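Local coordinates for proteasome activator protein PA26 (PDB 1YAR) that probably binds the end rings of the 20S proteasome as a heptameric 11S (PA28-like) activator and opens the gate to its proteolytic chamber, at residues O[49-61]-O[189-201]. Sequence-based numbering, arbitrary orientation.
Sequences AAEAHGVIRNSTY and LRQIDADFMLKVE. Unlike the reference sequence in segment 49-61: Val55 (reference Thr).
Ala49 meets Met197 and His53 meets Ala194 where the C-terminal end of helix 24-57 runs nearly antiparallel to helix 183-226, the axes of 49-57 and 189-201 approaching to 8.5 Å at 157°. Knobs-into-holes packing joins them: Ile56 fills the hole formed by Arg190, Asp193, Ala194 and Met197, and Met197 enters the reciprocal one among Ala49, Ala52, His53 and Ile56, its SD 3.7 Å from Ala52 CB. The imidazole of His53, with CG anti to the backbone N (chi1 -167°), sits as a third knob among Ala194, Met197, Leu198 and Glu201. Its edge meets the helix, CD2 lying 3.1 Å from Ala194 O, while a water bridges NE2 to Asp195 OD1, which probably helps to fix the turn of the ring. Glu201 OE1 comes within 3.5 Å of His53 CB and is buried without a polar partner in the model.

At the end of helix 24-57 and just beyond it, polar contacts join the packing. Arg190, extended from CG to NE, reaches the turn that ends the helix: NH2 donates to Arg57 O at 2.8 Å, close to the guanidinium plane, and NE makes weak bonds to Ile56 O and Ser59 O. The same side chain lays CB over the centre of the Tyr61 ring, a CH-pi contact 3.6 Å from the centroid. Tyr61 OH then donates to the anti lone pair of Asp193 OD2, at 2.6 Å.

Asp193 OD1 is held by a salt bridge from Arg158 and a hydrogen bond with Tyr154 OH, both of helix 150-166, which probably steadies the carboxylate. Leu73 of helix 71-99 packs on Ile56 and Asp193 within the helical bundle, while Arg57 NH2 forms a salt bridge with Asp82 of a neighbouring subunit.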
loop_
_atom_site.group_PDB
_atom_site.type_symbol
_atom_site.label_atom_id
_atom_site.label_comp_id
_atom_site.label_asym_id
_atom_site.label_seq_id
_atom_site.Cartn_x
_atom_site.Cartn_y
_atom_site.Cartn_z
ATOM N N ALA O 49 108.580 -33.176 47.207
ATOM C CA ALA O 49 108.337 -34.602 46.920
ATOM C C ALA O 49 109.089 -35.042 45.669
ATOM O O ALA O 49 109.725 -36.084 45.679
ATOM C CB ALA O 49 106.811 -34.904 46.787
ATOM N N ALA O 50 109.028 -34.246 44.603
ATOM C CA ALA O 50 109.737 -34.572 43.358
ATOM C C ALA O 50 111.249 -34.676 43.578
ATOM O O ALA O 50 111.886 -35.590 43.066
ATOM C CB ALA O 50 109.418 -33.572 42.249
ATOM N N GLU O 51 111.794 -33.746 44.362
ATOM C CA GLU O 51 113.217 -33.712 44.692
ATOM C C GLU O 51 113.624 -35.027 45.371
ATOM O O GLU O 51 114.576 -35.687 44.942
ATOM C CB GLU O 51 113.500 -32.484 45.577
ATOM C CG GLU O 51 114.810 -32.499 46.350
ATOM C CD GLU O 51 115.033 -31.202 47.113
ATOM O OE1 GLU O 51 115.723 -30.312 46.550
ATOM O OE2 GLU O 51 114.504 -31.058 48.254
ATOM N N ALA O 52 112.877 -35.409 46.409
ATOM C CA ALA O 52 113.109 -36.655 47.130
ATOM C C ALA O 52 112.972 -37.846 46.184
ATOM O O ALA O 52 113.832 -38.724 46.169
ATOM C CB ALA O 52 112.151 -36.772 48.301
ATOM N N HIS O 53 111.915 -37.859 45.367
ATOM C CA HIS O 53 111.719 -38.922 44.375
ATOM C C HIS O 53 112.950 -39.091 43.482
ATOM O O HIS O 53 113.392 -40.218 43.224
ATOM C CB HIS O 53 110.489 -38.625 43.503
ATOM C CG HIS O 53 110.044 -39.791 42.682
ATOM N ND1 HIS O 53 110.224 -39.857 41.318
ATOM C CD2 HIS O 53 109.448 -40.951 43.037
ATOM C CE1 HIS O 53 109.749 -41.005 40.867
ATOM N NE2 HIS O 53 109.275 -41.688 41.890
ATOM N N GLY O 54 113.495 -37.967 43.012
ATOM C CA GLY O 54 114.685 -37.966 42.151
ATOM C C GLY O 54 115.873 -38.626 42.827
ATOM O O GLY O 54 116.596 -39.400 42.203
ATOM N N VAL O 55 116.050 -38.328 44.110
ATOM C CA VAL O 55 117.123 -38.901 44.925
ATOM C C VAL O 55 116.991 -40.430 45.058
ATOM O O VAL O 55 117.974 -41.162 44.913
ATOM C CB VAL O 55 117.208 -38.204 46.319
ATOM C CG1 VAL O 55 118.292 -38.833 47.191
ATOM C CG2 VAL O 55 117.490 -36.722 46.147
ATOM N N ILE O 56 115.777 -40.912 45.318
ATOM C CA ILE O 56 115.541 -42.353 45.423
ATOM C C ILE O 56 115.758 -43.053 44.081
ATOM O O ILE O 56 116.418 -44.079 44.025
ATOM C CB ILE O 56 114.127 -42.648 45.954
ATOM C CG1 ILE O 56 113.897 -41.929 47.289
ATOM C CG2 ILE O 56 113.915 -44.154 46.099
ATOM C CD1 ILE O 56 112.459 -41.586 47.523
ATOM N N ARG O 57 115.197 -42.496 43.010
ATOM C CA ARG O 57 115.366 -43.035 41.659
ATOM C C ARG O 57 116.842 -43.298 41.323
ATOM O O ARG O 57 117.165 -44.294 40.681
ATOM C CB ARG O 57 114.745 -42.088 40.631
ATOM C CG ARG O 57 114.959 -42.495 39.182
ATOM C CD ARG O 57 114.276 -41.582 38.164
ATOM N NE ARG O 57 112.816 -41.651 38.273
ATOM C CZ ARG O 57 112.040 -42.532 37.633
ATOM N NH1 ARG O 57 112.563 -43.441 36.819
ATOM N NH2 ARG O 57 110.728 -42.500 37.818
ATOM N N ASN O 58 117.716 -42.403 41.784
ATOM C CA ASN O 58 119.165 -42.476 41.537
ATOM C C ASN O 58 119.964 -43.307 42.540
ATOM O O ASN O 58 121.200 -43.272 42.525
ATOM C CB ASN O 58 119.754 -41.062 41.466
ATOM C CG ASN O 58 119.598 -40.433 40.090
ATOM O OD1 ASN O 58 119.288 -41.121 39.107
ATOM N ND2 ASN O 58 119.825 -39.121 40.009
ATOM N N SER O 59 119.264 -44.058 43.389
ATOM C CA SER O 59 119.887 -44.820 44.468
ATOM C C SER O 59 119.864 -46.317 44.205
ATOM O O SER O 59 118.902 -46.843 43.631
ATOM C CB SER O 59 119.165 -44.552 45.796
ATOM O OG SER O 59 119.391 -43.228 46.256
ATOM N N THR O 60 120.929 -46.997 44.630
ATOM C CA THR O 60 120.934 -48.458 44.745
ATOM C C THR O 60 120.809 -48.798 46.229
ATOM O O THR O 60 121.483 -48.198 47.071
ATOM C CB THR O 60 122.225 -49.060 44.156
ATOM O OG1 THR O 60 122.318 -48.721 42.767
ATOM C CG2 THR O 60 122.149 -50.584 44.128
ATOM N N TYR O 61 119.934 -49.748 46.546
ATOM C CA TYR O 61 119.615 -50.055 47.923
ATOM C C TYR O 61 120.279 -51.360 48.346
ATOM O O TYR O 61 120.396 -52.281 47.544
ATOM C CB TYR O 61 118.098 -50.177 48.088
ATOM C CG TYR O 61 117.361 -48.899 48.427
ATOM C CD1 TYR O 61 117.585 -47.715 47.727
ATOM C CD2 TYR O 61 116.388 -48.898 49.424
ATOM C CE1 TYR O 61 116.882 -46.543 48.044
ATOM C CE2 TYR O 61 115.681 -47.739 49.744
ATOM C CZ TYR O 61 115.925 -46.574 49.057
ATOM O OH TYR O 61 115.213 -45.441 49.391
ATOM N N LEU O 189 111.662 -52.302 48.882
ATOM C CA LEU O 189 111.976 -51.292 49.894
ATOM C C LEU O 189 112.215 -49.948 49.244
ATOM O O LEU O 189 111.681 -48.919 49.691
ATOM C CB LEU O 189 113.214 -51.691 50.712
ATOM C CG LEU O 189 113.618 -50.789 51.884
ATOM C CD1 LEU O 189 112.593 -50.887 53.002
ATOM C CD2 LEU O 189 115.053 -51.151 52.378
ATOM N N ARG O 190 113.011 -49.965 48.177
ATOM C CA ARG O 190 113.258 -48.779 47.379
ATOM C C ARG O 190 111.954 -48.299 46.739
ATOM O O ARG O 190 111.741 -47.094 46.620
ATOM C CB ARG O 190 114.298 -49.089 46.304
ATOM C CG ARG O 190 114.674 -47.947 45.429
ATOM C CD ARG O 190 115.813 -48.291 44.508
ATOM N NE ARG O 190 115.973 -47.305 43.451
ATOM C CZ ARG O 190 115.339 -47.357 42.288
ATOM N NH1 ARG O 190 114.501 -48.357 42.028
ATOM N NH2 ARG O 190 115.549 -46.415 41.376
ATOM N N GLN O 191 111.102 -49.248 46.326
ATOM C CA GLN O 191 109.879 -48.901 45.599
ATOM C C GLN O 191 108.876 -48.229 46.525
ATOM O O GLN O 191 108.136 -47.327 46.099
ATOM C CB GLN O 191 109.240 -50.107 44.903
ATOM C CG GLN O 191 108.359 -49.680 43.675
ATOM C CD GLN O 191 109.127 -48.829 42.658
ATOM O OE1 GLN O 191 110.215 -49.215 42.215
ATOM N NE2 GLN O 191 108.562 -47.688 42.281
ATOM N N ILE O 192 108.837 -48.679 47.775
ATOM C CA ILE O 192 108.009 -48.036 48.784
ATOM C C ILE O 192 108.465 -46.582 48.968
ATOM O O ILE O 192 107.636 -45.667 48.934
ATOM C CB ILE O 192 108.028 -48.822 50.121
ATOM C CG1 ILE O 192 107.196 -50.090 50.001
ATOM C CG2 ILE O 192 107.505 -47.949 51.283
ATOM C CD1 ILE O 192 107.510 -51.134 51.065
ATOM N N ASP O 193 109.778 -46.361 49.138
ATOM C CA ASP O 193 110.295 -44.988 49.235
ATOM C C ASP O 193 109.927 -44.135 48.025
ATOM O O ASP O 193 109.422 -43.024 48.180
ATOM C CB ASP O 193 111.802 -44.960 49.454
ATOM C CG ASP O 193 112.190 -45.444 50.831
ATOM O OD1 ASP O 193 111.293 -45.694 51.677
ATOM O OD2 ASP O 193 113.370 -45.640 51.156
ATOM N N ALA O 194 110.170 -44.653 46.828
ATOM C CA ALA O 194 109.837 -43.917 45.617
ATOM C C ALA O 194 108.326 -43.673 45.494
ATOM O O ALA O 194 107.904 -42.558 45.192
ATOM C CB ALA O 194 110.349 -44.652 44.375
ATOM N N ASP O 195 107.533 -44.717 45.709
ATOM C CA ASP O 195 106.094 -44.634 45.452
ATOM C C ASP O 195 105.393 -43.681 46.403
ATOM O O ASP O 195 104.407 -43.063 46.023
ATOM C CB ASP O 195 105.431 -46.008 45.506
ATOM C CG ASP O 195 105.583 -46.781 44.204
ATOM O OD1 ASP O 195 106.249 -46.285 43.263
ATOM O OD2 ASP O 195 105.065 -47.911 44.033
ATOM N N PHE O 196 105.881 -43.567 47.641
ATOM C CA PHE O 196 105.265 -42.623 48.565
ATOM C C PHE O 196 105.541 -41.189 48.207
ATOM O O PHE O 196 104.679 -40.326 48.391
ATOM C CB PHE O 196 105.546 -42.953 50.044
ATOM C CG PHE O 196 104.587 -43.969 50.590
ATOM C CD1 PHE O 196 104.798 -45.327 50.374
ATOM C CD2 PHE O 196 103.428 -43.566 51.239
ATOM C CE1 PHE O 196 103.886 -46.281 50.837
ATOM C CE2 PHE O 196 102.515 -44.499 51.729
ATOM C CZ PHE O 196 102.734 -45.869 51.511
ATOM N N MET O 197 106.720 -40.940 47.637
ATOM C CA MET O 197 107.005 -39.610 47.121
ATOM C C MET O 197 106.194 -39.335 45.858
ATOM O O MET O 197 105.660 -38.241 45.701
ATOM C CB MET O 197 108.505 -39.396 46.911
ATOM C CG MET O 197 109.319 -39.483 48.193
ATOM S SD MET O 197 108.913 -38.183 49.393
ATOM C CE MET O 197 107.847 -39.017 50.551
ATOM N N LEU O 198 106.086 -40.321 44.971
ATOM C CA LEU O 198 105.218 -40.179 43.785
ATOM C C LEU O 198 103.783 -39.851 44.191
ATOM O O LEU O 198 103.162 -38.948 43.627
ATOM C CB LEU O 198 105.255 -41.438 42.909
ATOM C CG LEU O 198 104.257 -41.475 41.736
ATOM C CD1 LEU O 198 104.452 -40.265 40.809
ATOM C CD2 LEU O 198 104.417 -42.768 40.968
ATOM N N LYS O 199 103.269 -40.589 45.167
ATOM C CA LYS O 199 101.895 -40.402 45.663
ATOM C C LYS O 199 101.648 -39.017 46.254
ATOM O O LYS O 199 100.592 -38.433 46.040
ATOM C CB LYS O 199 101.542 -41.484 46.668
ATOM C CG LYS O 199 101.322 -42.804 45.988
ATOM C CD LYS O 199 100.955 -43.879 46.956
ATOM C CE LYS O 199 100.816 -45.172 46.176
ATOM N NZ LYS O 199 100.025 -46.182 46.927
ATOM N N VAL O 200 102.630 -38.491 46.985
ATOM C CA VAL O 200 102.578 -37.082 47.400
ATOM C C VAL O 200 102.543 -36.127 46.198
ATOM O O VAL O 200 101.765 -35.180 46.203
ATOM C CB VAL O 200 103.723 -36.717 48.388
ATOM C CG1 VAL O 200 103.700 -35.226 48.685
ATOM C CG2 VAL O 200 103.564 -37.515 49.688
ATOM N N GLU O 201 103.360 -36.376 45.166
ATOM C CA GLU O 201 103.326 -35.528 43.957
ATOM C C GLU O 201 101.943 -35.542 43.281
ATOM O O GLU O 201 101.430 -34.501 42.882
ATOM C CB GLU O 201 104.352 -35.950 42.902
ATOM C CG GLU O 201 105.821 -35.835 43.289
ATOM C CD GLU O 201 106.730 -36.360 42.179
ATOM O OE1 GLU O 201 107.364 -37.428 42.372
ATOM O OE2 GLU O 201 106.781 -35.730 41.095
HETATM O O HOH W 1 107.819 -44.214 41.991
#